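Long-range contact in alanine dehydrogenase/pyridine nucleotide transhydrogenase (Mycobacterium smegmatis str. MC2 155, PDB 3P2Y), which probably transfers hydride between NADH and NADP as part of a proton-pumping transhydrogenase, and may also act as an alanine dehydrogenase: residues L200-D214 with Q222-G234. Sequence-based numbering, arbitrary orientation.
Sequences LATAKRLGAKTTGYD and QVRSVGAQWLDLG
The Tyr-213 ring has Leu-231 O at its edge, near the ring plane, 3.8 Å from Tyr-213 CD1. Leu-233 reaches the same ring obliquely, its CD1 3.6 Å from Tyr-213 CE1. The Trp-230 indole meets the backbone of residues 212-214 obliquely, with Trp-230 CH2 3.3 Å from Asp-214 O. With CG anti to the backbone N (chi1 173°) and chi2 at -117°, its six-membered ring reaches Asp-214. Strands 209-213 and 229-230 pair in parallel. Trp-230 lies on the face of the pair that carries helix 220-225, Tyr-213 on the face of Thr-211. Gly-212 N donates to Gln-229 O (2.8 Å), and Gly-212 O accepts from Leu-231 N. Gln-229 N donates to Thr-210 O. Val-223 CG1 packs 3.9 Å from Gly-212 N. Leu-200 CB meets Val-226 CG2 (3.6 Å), the two side chains crossing at about a right angle. One water joins Leu-200 O, Thr-210 OG1 and Val-226 O. The contact joins the strands of the beta-alpha-beta unit 209-213, 220-225 and 229-230 at the sheet margin of the Rossmann-like domain, and packs helix 194-206 beside it. Strand 186-190 flanks the other side of 209-213, and helix 249-263 packs on Leu-231 and Leu-233.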
loop_
_atom_site.group_PDB
_atom_site.type_symbol
_atom_site.label_atom_id
_atom_site.label_comp_id
_atom_site.label_asym_id
_atom_site.label_seq_id
_atom_site.Cartn_x
_atom_site.Cartn_y
_atom_site.Cartn_z
ATOM N N LEU A 200 11.513 1.661 -9.528
ATOM C CA LEU A 200 11.384 2.810 -10.455
ATOM C C LEU A 200 10.167 2.691 -11.365
ATOM O O LEU A 200 9.440 3.685 -11.563
ATOM C CB LEU A 200 12.650 2.968 -11.313
ATOM C CG LEU A 200 13.872 3.460 -10.533
ATOM C CD1 LEU A 200 15.113 3.240 -11.436
ATOM C CD2 LEU A 200 13.761 4.951 -10.112
ATOM N N ALA A 201 9.947 1.493 -11.931
ATOM C CA ALA A 201 8.840 1.288 -12.856
ATOM C C ALA A 201 7.528 1.486 -12.114
ATOM O O ALA A 201 6.613 2.157 -12.627
ATOM C CB ALA A 201 8.885 -0.130 -13.506
ATOM N N THR A 202 7.431 0.896 -10.925
ATOM C CA THR A 202 6.160 0.959 -10.163
ATOM C C THR A 202 5.852 2.388 -9.696
ATOM O O THR A 202 4.701 2.821 -9.775
ATOM C CB THR A 202 6.180 -0.031 -8.989
ATOM O OG1 THR A 202 6.340 -1.352 -9.550
ATOM C CG2 THR A 202 4.842 -0.012 -8.202
ATOM N N ALA A 203 6.871 3.096 -9.218
ATOM C CA ALA A 203 6.693 4.498 -8.792
ATOM C C ALA A 203 6.210 5.350 -9.967
ATOM O O ALA A 203 5.309 6.200 -9.807
ATOM C CB ALA A 203 7.972 5.049 -8.221
ATOM N N LYS A 204 6.811 5.129 -11.139
ATOM C CA LYS A 204 6.399 5.841 -12.358
ATOM C C LYS A 204 4.926 5.575 -12.726
ATOM O O LYS A 204 4.181 6.531 -13.046
ATOM C CB LYS A 204 7.312 5.492 -13.550
ATOM C CG LYS A 204 7.032 6.339 -14.816
ATOM C CD LYS A 204 7.291 7.829 -14.484
ATOM C CE LYS A 204 7.594 8.739 -15.676
ATOM N NZ LYS A 204 7.756 10.094 -15.054
ATOM N N ARG A 205 4.513 4.305 -12.666
ATOM C CA ARG A 205 3.118 3.890 -12.926
ATOM C C ARG A 205 2.163 4.693 -12.066
ATOM O O ARG A 205 1.125 5.208 -12.583
ATOM C CB ARG A 205 2.889 2.397 -12.579
ATOM C CG ARG A 205 3.547 1.406 -13.518
ATOM C CD ARG A 205 3.144 -0.023 -13.143
ATOM N NE ARG A 205 4.045 -0.981 -13.767
ATOM C CZ ARG A 205 3.830 -1.525 -14.955
ATOM N NH1 ARG A 205 2.712 -1.236 -15.634
ATOM N NH2 ARG A 205 4.724 -2.375 -15.454
ATOM N N LEU A 206 2.527 4.816 -10.789
ATOM C CA LEU A 206 1.703 5.498 -9.795
ATOM C C LEU A 206 1.673 7.023 -9.950
ATOM O O LEU A 206 0.840 7.691 -9.315
ATOM C CB LEU A 206 2.181 5.158 -8.411
ATOM C CG LEU A 206 1.231 5.162 -7.252
ATOM C CD1 LEU A 206 -0.201 4.736 -7.672
ATOM C CD2 LEU A 206 1.828 4.148 -6.296
ATOM N N GLY A 207 2.547 7.547 -10.796
ATOM C CA GLY A 207 2.549 8.971 -11.149
ATOM C C GLY A 207 3.728 9.762 -10.592
ATOM O O GLY A 207 3.781 10.988 -10.793
ATOM N N ALA A 208 4.689 9.105 -9.932
ATOM C CA ALA A 208 5.879 9.838 -9.392
ATOM C C ALA A 208 6.833 10.322 -10.480
ATOM O O ALA A 208 6.931 9.722 -11.569
ATOM C CB ALA A 208 6.652 8.980 -8.402
ATOM N N LYS A 209 7.496 11.445 -10.198
ATOM C CA LYS A 209 8.709 11.824 -10.938
ATOM C C LYS A 209 9.829 10.955 -10.366
ATOM O O LYS A 209 10.024 10.923 -9.149
ATOM C CB LYS A 209 8.996 13.306 -10.690
ATOM N N THR A 210 10.567 10.252 -11.219
ATOM C CA THR A 210 11.509 9.223 -10.721
ATOM C C THR A 210 12.948 9.501 -11.108
ATOM O O THR A 210 13.235 10.035 -12.211
ATOM C CB THR A 210 11.143 7.805 -11.236
ATOM O OG1 THR A 210 11.003 7.826 -12.668
ATOM C CG2 THR A 210 9.783 7.327 -10.596
ATOM N N THR A 211 13.837 9.105 -10.193
ATOM C CA THR A 211 15.295 9.251 -10.355
ATOM C C THR A 211 15.938 7.996 -9.813
ATOM O O THR A 211 15.548 7.520 -8.740
ATOM C CB THR A 211 15.827 10.473 -9.568
ATOM O OG1 THR A 211 15.269 11.671 -10.129
ATOM C CG2 THR A 211 17.368 10.596 -9.693
ATOM N N GLY A 212 16.946 7.484 -10.521
ATOM C CA GLY A 212 17.653 6.282 -10.076
ATOM C C GLY A 212 19.125 6.577 -9.931
ATOM O O GLY A 212 19.684 7.383 -10.688
ATOM N N TYR A 213 19.764 5.937 -8.960
ATOM C CA TYR A 213 21.212 6.110 -8.748
ATOM C C TYR A 213 21.834 4.746 -8.475
ATOM O O TYR A 213 21.264 3.944 -7.703
ATOM C CB TYR A 213 21.469 7.019 -7.524
ATOM C CG TYR A 213 22.942 6.991 -7.139
ATOM C CD1 TYR A 213 23.885 7.635 -7.927
ATOM C CD2 TYR A 213 23.381 6.250 -6.039
ATOM C CE1 TYR A 213 25.254 7.568 -7.618
ATOM C CE2 TYR A 213 24.749 6.173 -5.714
ATOM C CZ TYR A 213 25.668 6.842 -6.509
ATOM O OH TYR A 213 27.009 6.783 -6.193
ATOM N N ASP A 214 22.996 4.472 -9.080
ATOM C CA ASP A 214 23.711 3.220 -8.789
ATOM C C ASP A 214 25.205 3.499 -8.992
ATOM O O ASP A 214 25.572 4.300 -9.861
ATOM C CB ASP A 214 23.225 2.099 -9.714
ATOM C CG ASP A 214 23.695 0.710 -9.261
ATOM O OD1 ASP A 214 24.900 0.366 -9.416
ATOM O OD2 ASP A 214 22.851 -0.070 -8.770
ATOM N N GLN A 222 19.451 1.185 -18.065
ATOM C CA GLN A 222 18.283 0.528 -17.450
ATOM C C GLN A 222 17.378 1.547 -16.747
ATOM O O GLN A 222 16.149 1.501 -16.894
ATOM C CB GLN A 222 18.711 -0.601 -16.498
ATOM C CG GLN A 222 19.410 -1.792 -17.246
ATOM C CD GLN A 222 20.033 -2.798 -16.284
ATOM O OE1 GLN A 222 20.714 -2.430 -15.327
ATOM N NE2 GLN A 222 19.780 -4.082 -16.527
ATOM N N VAL A 223 17.989 2.466 -16.006
ATOM C CA VAL A 223 17.252 3.533 -15.302
ATOM C C VAL A 223 16.469 4.369 -16.299
ATOM O O VAL A 223 15.267 4.620 -16.117
ATOM C CB VAL A 223 18.241 4.412 -14.482
ATOM C CG1 VAL A 223 17.628 5.746 -13.995
ATOM C CG2 VAL A 223 18.829 3.594 -13.298
ATOM N N ARG A 224 17.129 4.772 -17.392
ATOM C CA ARG A 224 16.435 5.539 -18.407
ATOM C C ARG A 224 15.301 4.759 -19.109
ATOM O O ARG A 224 14.284 5.357 -19.490
ATOM C CB ARG A 224 17.454 6.102 -19.412
ATOM C CG ARG A 224 18.318 7.202 -18.788
ATOM C CD ARG A 224 19.516 7.538 -19.701
ATOM N NE ARG A 224 20.299 8.642 -19.130
ATOM C CZ ARG A 224 21.620 8.698 -19.070
ATOM N NH1 ARG A 224 22.365 7.695 -19.520
ATOM N NH2 ARG A 224 22.201 9.746 -18.484
ATOM N N SER A 225 15.473 3.441 -19.253
ATOM C CA SER A 225 14.530 2.593 -20.005
ATOM C C SER A 225 13.179 2.510 -19.270
ATOM O O SER A 225 12.172 2.212 -19.903
ATOM C CB SER A 225 15.086 1.177 -20.225
ATOM O OG SER A 225 15.004 0.412 -19.006
ATOM N N VAL A 226 13.167 2.769 -17.949
ATOM C CA VAL A 226 11.913 2.807 -17.177
ATOM C C VAL A 226 11.413 4.233 -16.909
ATOM O O VAL A 226 10.485 4.459 -16.108
ATOM C CB VAL A 226 11.978 1.935 -15.864
ATOM C CG1 VAL A 226 12.203 0.481 -16.241
ATOM C CG2 VAL A 226 13.069 2.438 -14.870
ATOM N N GLY A 227 12.013 5.190 -17.608
ATOM C CA GLY A 227 11.531 6.576 -17.596
ATOM C C GLY A 227 11.968 7.390 -16.399
ATOM O O GLY A 227 11.334 8.403 -16.082
ATOM N N ALA A 228 13.055 6.951 -15.756
ATOM C CA ALA A 228 13.648 7.675 -14.637
ATOM C C ALA A 228 14.854 8.484 -15.091
ATOM O O ALA A 228 15.513 8.125 -16.076
ATOM C CB ALA A 228 14.091 6.667 -13.535
ATOM N N GLN A 229 15.103 9.572 -14.366
ATOM C CA GLN A 229 16.332 10.351 -14.515
ATOM C C GLN A 229 17.491 9.590 -13.882
ATOM O O GLN A 229 17.336 8.970 -12.845
ATOM C CB GLN A 229 16.206 11.703 -13.799
ATOM C CG GLN A 229 15.172 12.658 -14.394
ATOM C CD GLN A 229 15.371 14.085 -13.906
ATOM O OE1 GLN A 229 16.416 14.687 -14.142
ATOM N NE2 GLN A 229 14.375 14.625 -13.221
ATOM N N TRP A 230 18.649 9.659 -14.517
ATOM C CA TRP A 230 19.875 9.088 -13.967
ATOM C C TRP A 230 20.588 10.145 -13.135
ATOM O O TRP A 230 20.967 11.208 -13.655
ATOM C CB TRP A 230 20.765 8.617 -15.119
ATOM C CG TRP A 230 22.169 8.143 -14.749
ATOM C CD1 TRP A 230 23.376 8.719 -15.162
ATOM C CD2 TRP A 230 22.518 6.974 -14.009
ATOM N NE1 TRP A 230 24.438 7.965 -14.690
ATOM C CE2 TRP A 230 23.939 6.898 -13.976
ATOM C CE3 TRP A 230 21.766 5.967 -13.359
ATOM C CZ2 TRP A 230 24.628 5.861 -13.309
ATOM C CZ3 TRP A 230 22.458 4.926 -12.691
ATOM C CH2 TRP A 230 23.886 4.881 -12.692
ATOM N N LEU A 231 20.736 9.881 -11.842
ATOM C CA LEU A 231 21.401 10.827 -10.942
ATOM C C LEU A 231 22.919 10.806 -11.179
ATOM O O LEU A 231 23.580 9.777 -10.996
ATOM C CB LEU A 231 21.100 10.500 -9.469
ATOM C CG LEU A 231 21.666 11.421 -8.364
ATOM C CD1 LEU A 231 21.145 12.828 -8.535
ATOM C CD2 LEU A 231 21.313 10.885 -6.965
ATOM N N ASP A 232 23.449 11.942 -11.601
ATOM C CA ASP A 232 24.890 12.103 -11.739
ATOM C C ASP A 232 25.349 13.092 -10.668
ATOM O O ASP A 232 24.753 14.156 -10.471
ATOM C CB ASP A 232 25.279 12.582 -13.136
ATOM C CG ASP A 232 26.768 12.858 -13.248
ATOM O OD1 ASP A 232 27.551 11.886 -13.405
ATOM O OD2 ASP A 232 27.145 14.044 -13.149
ATOM N N LEU A 233 26.373 12.700 -9.935
ATOM C CA LEU A 233 26.745 13.462 -8.753
ATOM C C LEU A 233 27.694 14.639 -9.064
ATOM O O LEU A 233 27.559 15.718 -8.468
ATOM C CB LEU A 233 27.234 12.519 -7.645
ATOM C CG LEU A 233 26.103 11.598 -7.134
ATOM C CD1 LEU A 233 26.590 10.578 -6.126
ATOM C CD2 LEU A 233 24.941 12.393 -6.556
ATOM N N GLY A 234 28.591 14.450 -10.035
ATOM C CA GLY A 234 29.478 15.533 -10.489
ATOM C C GLY A 234 30.907 15.090 -10.752
ATOM O O GLY A 234 31.159 13.933 -11.107
HETATM O O HOH W 1 10.794 5.247 -13.424
HETATM O O HOH W 2 10.206 10.430 -14.146
HETATM O O HOH W 3 12.399 12.790 -12.589
#